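Local coordinates for putative DD-carboxypeptidase TP_0574 (Treponema pallidum, PDB 1O75), which binds penicillin and shows zinc-dependent carboxypeptidase activity on synthetic depsipeptides, possibly acting as a D,D-carboxypeptidase that lowers peptidoglycan cross-linking, at residues Ala70-Gln82 with Trp93-Ala107. The protein carries 2 engineered substitutions. Sequence-based numbering, arbitrary orientation.
Sequences AVEVLGEKVLSKQ and WEYETDPSVTKMVRA. With XE (xenon), chain G.
Lys81 lies alongside Tyr95, its CD 3.5 Å from Tyr95 CE1, and carries its ammonium over one face of the Trp93 indole in one of the two modelled Trp93 conformers. This cation-pi contact sets NZ 4.4 Å from the centroid of the five-membered ring of Trp93, while the same nitrogen forms a salt bridge with Glu144. The pair belongs to the antiparallel beta hairpin of strands 69-85 and 91-98, here Val78-Gln82 with Glu94-Thr97; the chain then turns at Asp98-Val101 and runs back along the first strand's earlier half as 101-107. The first strand thus changes partner at Lys77, which donates its N-H to Val101 O and accepts at O from Asp98 N. A classic beta bulge, Leu79 and Ser80 opposite Glu96, interrupts the hairpin; Leu79 N holds Glu96 O at 2.8 Å. Gln82 NE2 reaches Glu94 OE2 (3.2 Å) nearly along the C-O axis, the amide and carboxylate planes 61° apart. On the 101-107 side, Val73 CG2 meets Val105 CG2 at 3.7 Å. On the other face, in one of two Met104 conformers, Leu74 CD1 touches Met104 CE (3.9 Å); that methyl, brought round by the bend at chi3 (-74°), lies 3.6 Å from a xenon atom in a pocket completed by Glu72 and Lys151. In the crystal dimer, Arg401 of the second subunit salt-bridges Glu94 OE1 and its Ser387 hydrogen-bonds Glu76 OE2. Beside the Asp98-Val101 turn, Glu76 and Thr97 cross at about a right angle, and Glu76 OE1 accepts from Thr97 OG1 at 2.7 Å on its anti side, 32° out of the carboxylate plane.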
loop_
_atom_site.group_PDB
_atom_site.type_symbol
_atom_site.label_atom_id
_atom_site.label_comp_id
_atom_site.label_asym_id
_atom_site.label_seq_id
_atom_site.Cartn_x
_atom_site.Cartn_y
_atom_site.Cartn_z
ATOM N N ALA B 70 -3.543 -4.716 26.295
ATOM C CA ALA B 70 -2.658 -5.230 27.350
ATOM C C ALA B 70 -1.784 -6.228 26.610
ATOM O O ALA B 70 -2.221 -7.331 26.270
ATOM C CB ALA B 70 -3.479 -5.934 28.455
ATOM N N VAL B 71 -0.540 -5.844 26.357
ATOM C CA VAL B 71 0.361 -6.679 25.569
ATOM C C VAL B 71 1.635 -7.118 26.269
ATOM O O VAL B 71 2.212 -6.352 27.045
ATOM C CB VAL B 71 0.816 -5.896 24.311
ATOM C CG1 VAL B 71 1.818 -6.738 23.476
ATOM C CG2 VAL B 71 -0.400 -5.471 23.500
ATOM N N GLU B 72 2.077 -8.339 25.980
ATOM C CA GLU B 72 3.356 -8.824 26.499
ATOM C C GLU B 72 4.129 -9.311 25.289
ATOM O O GLU B 72 3.547 -9.880 24.354
ATOM C CB GLU B 72 3.198 -10.006 27.470
ATOM C CG GLU B 72 2.588 -9.654 28.810
ATOM C CD GLU B 72 2.447 -10.881 29.694
ATOM O OE1 GLU B 72 1.762 -11.842 29.290
ATOM O OE2 GLU B 72 3.032 -10.891 30.787
ATOM N N VAL B 73 5.437 -9.085 25.292
ATOM C CA VAL B 73 6.264 -9.553 24.205
ATOM C C VAL B 73 7.399 -10.382 24.785
ATOM O O VAL B 73 7.847 -10.150 25.910
ATOM C CB VAL B 73 6.850 -8.383 23.363
ATOM C CG1 VAL B 73 5.728 -7.673 22.619
ATOM C CG2 VAL B 73 7.559 -7.394 24.258
ATOM N N LEU B 74 7.817 -11.375 24.018
ATOM C CA LEU B 74 8.907 -12.264 24.379
ATOM C C LEU B 74 9.995 -12.038 23.338
ATOM O O LEU B 74 9.699 -11.956 22.142
ATOM C CB LEU B 74 8.453 -13.719 24.291
ATOM C CG LEU B 74 9.527 -14.768 24.591
ATOM C CD1 LEU B 74 9.764 -14.793 26.098
ATOM C CD2 LEU B 74 9.072 -16.152 24.105
ATOM N N GLY B 75 11.245 -11.951 23.786
ATOM C CA GLY B 75 12.344 -11.752 22.854
ATOM C C GLY B 75 13.577 -12.575 23.183
ATOM O O GLY B 75 13.726 -13.052 24.318
ATOM N N GLU B 76 14.454 -12.750 22.193
ATOM C CA GLU B 76 15.687 -13.514 22.376
ATOM C C GLU B 76 16.870 -12.560 22.426
ATOM O O GLU B 76 16.929 -11.578 21.671
ATOM C CB GLU B 76 15.906 -14.491 21.228
ATOM C CG GLU B 76 14.753 -15.406 20.973
ATOM C CD GLU B 76 15.006 -16.354 19.829
ATOM O OE1 GLU B 76 15.737 -15.985 18.885
ATOM O OE2 GLU B 76 14.457 -17.469 19.864
ATOM N N LYS B 77 17.819 -12.857 23.306
ATOM C CA LYS B 77 18.993 -12.004 23.448
ATOM C C LYS B 77 19.708 -11.776 22.130
ATOM O O LYS B 77 19.990 -12.714 21.378
ATOM C CB LYS B 77 19.990 -12.594 24.454
ATOM C CG LYS B 77 21.169 -11.651 24.715
ATOM C CD LYS B 77 22.280 -12.376 25.455
ATOM C CE LYS B 77 23.524 -11.519 25.597
ATOM N NZ LYS B 77 24.650 -12.351 26.148
ATOM N N VAL B 78 19.981 -10.508 21.847
ATOM C CA VAL B 78 20.693 -10.136 20.620
ATOM C C VAL B 78 22.211 -10.290 20.820
ATOM O O VAL B 78 22.755 -9.773 21.793
ATOM C CB VAL B 78 20.410 -8.666 20.255
ATOM C CG1 VAL B 78 21.354 -8.214 19.161
ATOM C CG2 VAL B 78 18.942 -8.516 19.799
ATOM N N LEU B 79 22.857 -10.989 19.889
ATOM C CA LEU B 79 24.298 -11.227 19.889
ATOM C C LEU B 79 24.967 -10.285 18.892
ATOM O O LEU B 79 26.129 -9.898 19.058
ATOM C CB LEU B 79 24.601 -12.678 19.509
ATOM C CG LEU B 79 24.106 -13.706 20.527
ATOM C CD1 LEU B 79 24.365 -15.093 19.999
ATOM C CD2 LEU B 79 24.820 -13.494 21.871
ATOM N N SER B 80 24.251 -9.928 17.830
ATOM C CA SER B 80 24.812 -8.976 16.868
ATOM C C SER B 80 23.718 -8.437 15.984
ATOM O O SER B 80 22.669 -9.063 15.834
ATOM C CB SER B 80 25.887 -9.626 15.989
ATOM O OG SER B 80 25.316 -10.423 14.975
ATOM N N LYS B 81 23.937 -7.256 15.430
ATOM C CA LYS B 81 22.951 -6.712 14.524
ATOM C C LYS B 81 23.611 -5.759 13.545
ATOM O O LYS B 81 24.686 -5.210 13.824
ATOM C CB LYS B 81 21.795 -6.064 15.280
ATOM C CG LYS B 81 22.076 -4.825 16.074
ATOM C CD LYS B 81 20.718 -4.253 16.458
ATOM C CE LYS B 81 20.797 -2.928 17.164
ATOM N NZ LYS B 81 19.425 -2.442 17.509
ATOM N N GLN B 82 22.970 -5.609 12.385
ATOM C CA GLN B 82 23.474 -4.795 11.297
ATOM C C GLN B 82 22.309 -3.991 10.712
ATOM O O GLN B 82 21.186 -4.500 10.586
ATOM C CB GLN B 82 24.091 -5.726 10.237
ATOM C CG GLN B 82 23.157 -6.917 9.895
ATOM C CD GLN B 82 23.829 -8.075 9.129
ATOM O OE1 GLN B 82 24.720 -8.764 9.652
ATOM N NE2 GLN B 82 23.383 -8.298 7.891
ATOM N N TRP B 93 16.779 -3.443 11.018
ATOM C CA TRP B 93 17.908 -4.230 11.525
ATOM C C TRP B 93 17.796 -5.723 11.302
ATOM O O TRP B 93 16.709 -6.283 11.378
ATOM C CB TRP B 93 18.080 -3.947 13.020
ATOM C CG TRP B 93 18.539 -2.552 13.254
ATOM C CD1 TRP B 93 19.834 -2.126 13.343
ATOM C CD2 TRP B 93 17.723 -1.367 13.230
ATOM N NE1 TRP B 93 19.877 -0.747 13.358
ATOM C CE2 TRP B 93 18.596 -0.257 13.287
ATOM C CE3 TRP B 93 16.337 -1.136 13.157
ATOM C CZ2 TRP B 93 18.130 1.076 13.271
ATOM C CZ3 TRP B 93 15.869 0.195 13.143
ATOM C CH2 TRP B 93 16.771 1.278 13.198
ATOM N N GLU B 94 18.937 -6.360 11.029
ATOM C CA GLU B 94 19.008 -7.796 10.808
ATOM C C GLU B 94 19.820 -8.270 12.019
ATOM O O GLU B 94 20.815 -7.652 12.386
ATOM C CB GLU B 94 19.669 -8.088 9.477
ATOM C CG GLU B 94 18.622 -7.961 8.367
ATOM C CD GLU B 94 19.214 -7.688 7.028
ATOM O OE1 GLU B 94 18.437 -7.641 6.045
ATOM O OE2 GLU B 94 20.451 -7.521 6.964
ATOM N N TYR B 95 19.377 -9.361 12.628
ATOM C CA TYR B 95 19.951 -9.841 13.871
ATOM C C TYR B 95 20.478 -11.254 13.940
ATOM O O TYR B 95 20.185 -12.105 13.105
ATOM C CB TYR B 95 18.889 -9.784 14.968
ATOM C CG TYR B 95 18.200 -8.473 15.209
ATOM C CD1 TYR B 95 18.628 -7.634 16.225
ATOM C CD2 TYR B 95 17.056 -8.101 14.484
ATOM C CE1 TYR B 95 17.948 -6.466 16.536
ATOM C CE2 TYR B 95 16.363 -6.915 14.787
ATOM C CZ TYR B 95 16.818 -6.108 15.816
ATOM O OH TYR B 95 16.188 -4.930 16.153
ATOM N N GLU B 96 21.226 -11.475 15.022
ATOM C CA GLU B 96 21.759 -12.778 15.389
ATOM C C GLU B 96 21.358 -12.825 16.862
ATOM O O GLU B 96 21.544 -11.842 17.603
ATOM C CB GLU B 96 23.273 -12.823 15.226
ATOM C CG GLU B 96 23.833 -14.227 15.272
ATOM C CD GLU B 96 25.344 -14.261 15.109
ATOM O OE1 GLU B 96 25.854 -13.598 14.173
ATOM O OE2 GLU B 96 26.014 -14.958 15.912
ATOM N N THR B 97 20.757 -13.927 17.298
ATOM C CA THR B 97 20.324 -13.997 18.688
ATOM C C THR B 97 20.727 -15.301 19.352
ATOM O O THR B 97 21.163 -16.221 18.704
ATOM C CB THR B 97 18.799 -13.924 18.799
ATOM O OG1 THR B 97 18.247 -15.164 18.329
ATOM C CG2 THR B 97 18.252 -12.771 17.952
ATOM N N ASP B 98 20.535 -15.355 20.659
ATOM C CA ASP B 98 20.828 -16.565 21.428
ATOM C C ASP B 98 19.447 -17.038 21.880
ATOM O O ASP B 98 18.859 -16.453 22.787
ATOM C CB ASP B 98 21.681 -16.208 22.648
ATOM C CG ASP B 98 22.057 -17.430 23.486
ATOM O OD1 ASP B 98 21.446 -18.507 23.282
ATOM O OD2 ASP B 98 22.957 -17.296 24.351
ATOM N N PRO B 99 18.907 -18.088 21.249
ATOM C CA PRO B 99 17.578 -18.568 21.648
ATOM C C PRO B 99 17.426 -19.014 23.108
ATOM O O PRO B 99 16.311 -19.030 23.635
ATOM C CB PRO B 99 17.318 -19.720 20.681
ATOM C CG PRO B 99 18.151 -19.370 19.484
ATOM C CD PRO B 99 19.421 -18.859 20.105
ATOM N N SER B 100 18.532 -19.355 23.769
ATOM C CA SER B 100 18.456 -19.828 25.153
ATOM C C SER B 100 18.308 -18.720 26.187
ATOM O O SER B 100 18.035 -18.985 27.361
ATOM C CB SER B 100 19.692 -20.677 25.492
ATOM O OG SER B 100 20.870 -19.886 25.529
ATOM N N VAL B 101 18.494 -17.472 25.777
ATOM C CA VAL B 101 18.353 -16.386 26.731
ATOM C C VAL B 101 17.176 -15.514 26.294
ATOM O O VAL B 101 17.278 -14.744 25.339
ATOM C CB VAL B 101 19.652 -15.547 26.812
ATOM C CG1 VAL B 101 19.501 -14.442 27.844
ATOM C CG2 VAL B 101 20.828 -16.455 27.187
ATOM N N THR B 102 16.053 -15.654 26.991
ATOM C CA THR B 102 14.868 -14.883 26.646
ATOM C C THR B 102 14.385 -14.012 27.793
ATOM O O THR B 102 14.779 -14.180 28.944
ATOM C CB THR B 102 13.729 -15.804 26.212
ATOM O OG1 THR B 102 13.329 -16.623 27.319
ATOM C CG2 THR B 102 14.179 -16.707 25.062
ATOM N N LYS B 103 13.528 -13.064 27.468
ATOM C CA LYS B 103 12.982 -12.167 28.457
ATOM C C LYS B 103 11.566 -11.832 27.997
ATOM O O LYS B 103 11.307 -11.747 26.797
ATOM C CB LYS B 103 13.827 -10.900 28.525
ATOM C CG LYS B 103 13.515 -10.002 29.701
ATOM C CD LYS B 103 14.028 -10.590 31.027
ATOM C CE LYS B 103 15.553 -10.578 31.096
ATOM N NZ LYS B 103 16.076 -10.865 32.475
ATOM N N MET B 104 10.657 -11.661 28.950
ATOM C CA MET B 104 9.277 -11.316 28.635
ATOM C C MET B 104 8.935 -10.057 29.406
ATOM O O MET B 104 9.164 -9.972 30.607
ATOM C CB MET B 104 8.326 -12.448 29.037
ATOM C CG MET B 104 6.881 -12.225 28.586
ATOM S SD MET B 104 5.789 -13.597 29.005
ATOM C CE MET B 104 6.303 -14.818 27.803
ATOM N N VAL B 105 8.398 -9.068 28.707
ATOM C CA VAL B 105 8.040 -7.819 29.335
ATOM C C VAL B 105 6.698 -7.375 28.824
ATOM O O VAL B 105 6.220 -7.878 27.815
ATOM C CB VAL B 105 9.068 -6.702 28.980
ATOM C CG1 VAL B 105 10.465 -7.084 29.494
ATOM C CG2 VAL B 105 9.114 -6.500 27.458
ATOM N N ARG B 106 6.091 -6.439 29.538
ATOM C CA ARG B 106 4.836 -5.865 29.107
ATOM C C ARG B 106 5.233 -4.707 28.176
ATOM O O ARG B 106 6.221 -4.019 28.437
ATOM C CB ARG B 106 4.057 -5.323 30.311
ATOM C CG ARG B 106 3.609 -6.409 31.283
ATOM C CD ARG B 106 2.645 -5.860 32.334
ATOM N NE ARG B 106 3.336 -5.097 33.367
ATOM C CZ ARG B 106 4.148 -5.631 34.277
ATOM N NH1 ARG B 106 4.373 -6.942 34.291
ATOM N NH2 ARG B 106 4.745 -4.852 35.170
ATOM N N ALA B 107 4.480 -4.510 27.094
ATOM C CA ALA B 107 4.739 -3.411 26.161
ATOM C C ALA B 107 3.507 -2.537 26.264
ATOM O O ALA B 107 2.379 -2.985 25.979
ATOM C CB ALA B 107 4.922 -3.944 24.727
HETATM XE XE XE G . 4.659 -13.349 24.955
HETATM O O HOH W 1 -0.050 -3.040 27.072
HETATM O O HOH W 2 24.459 -15.028 25.215
#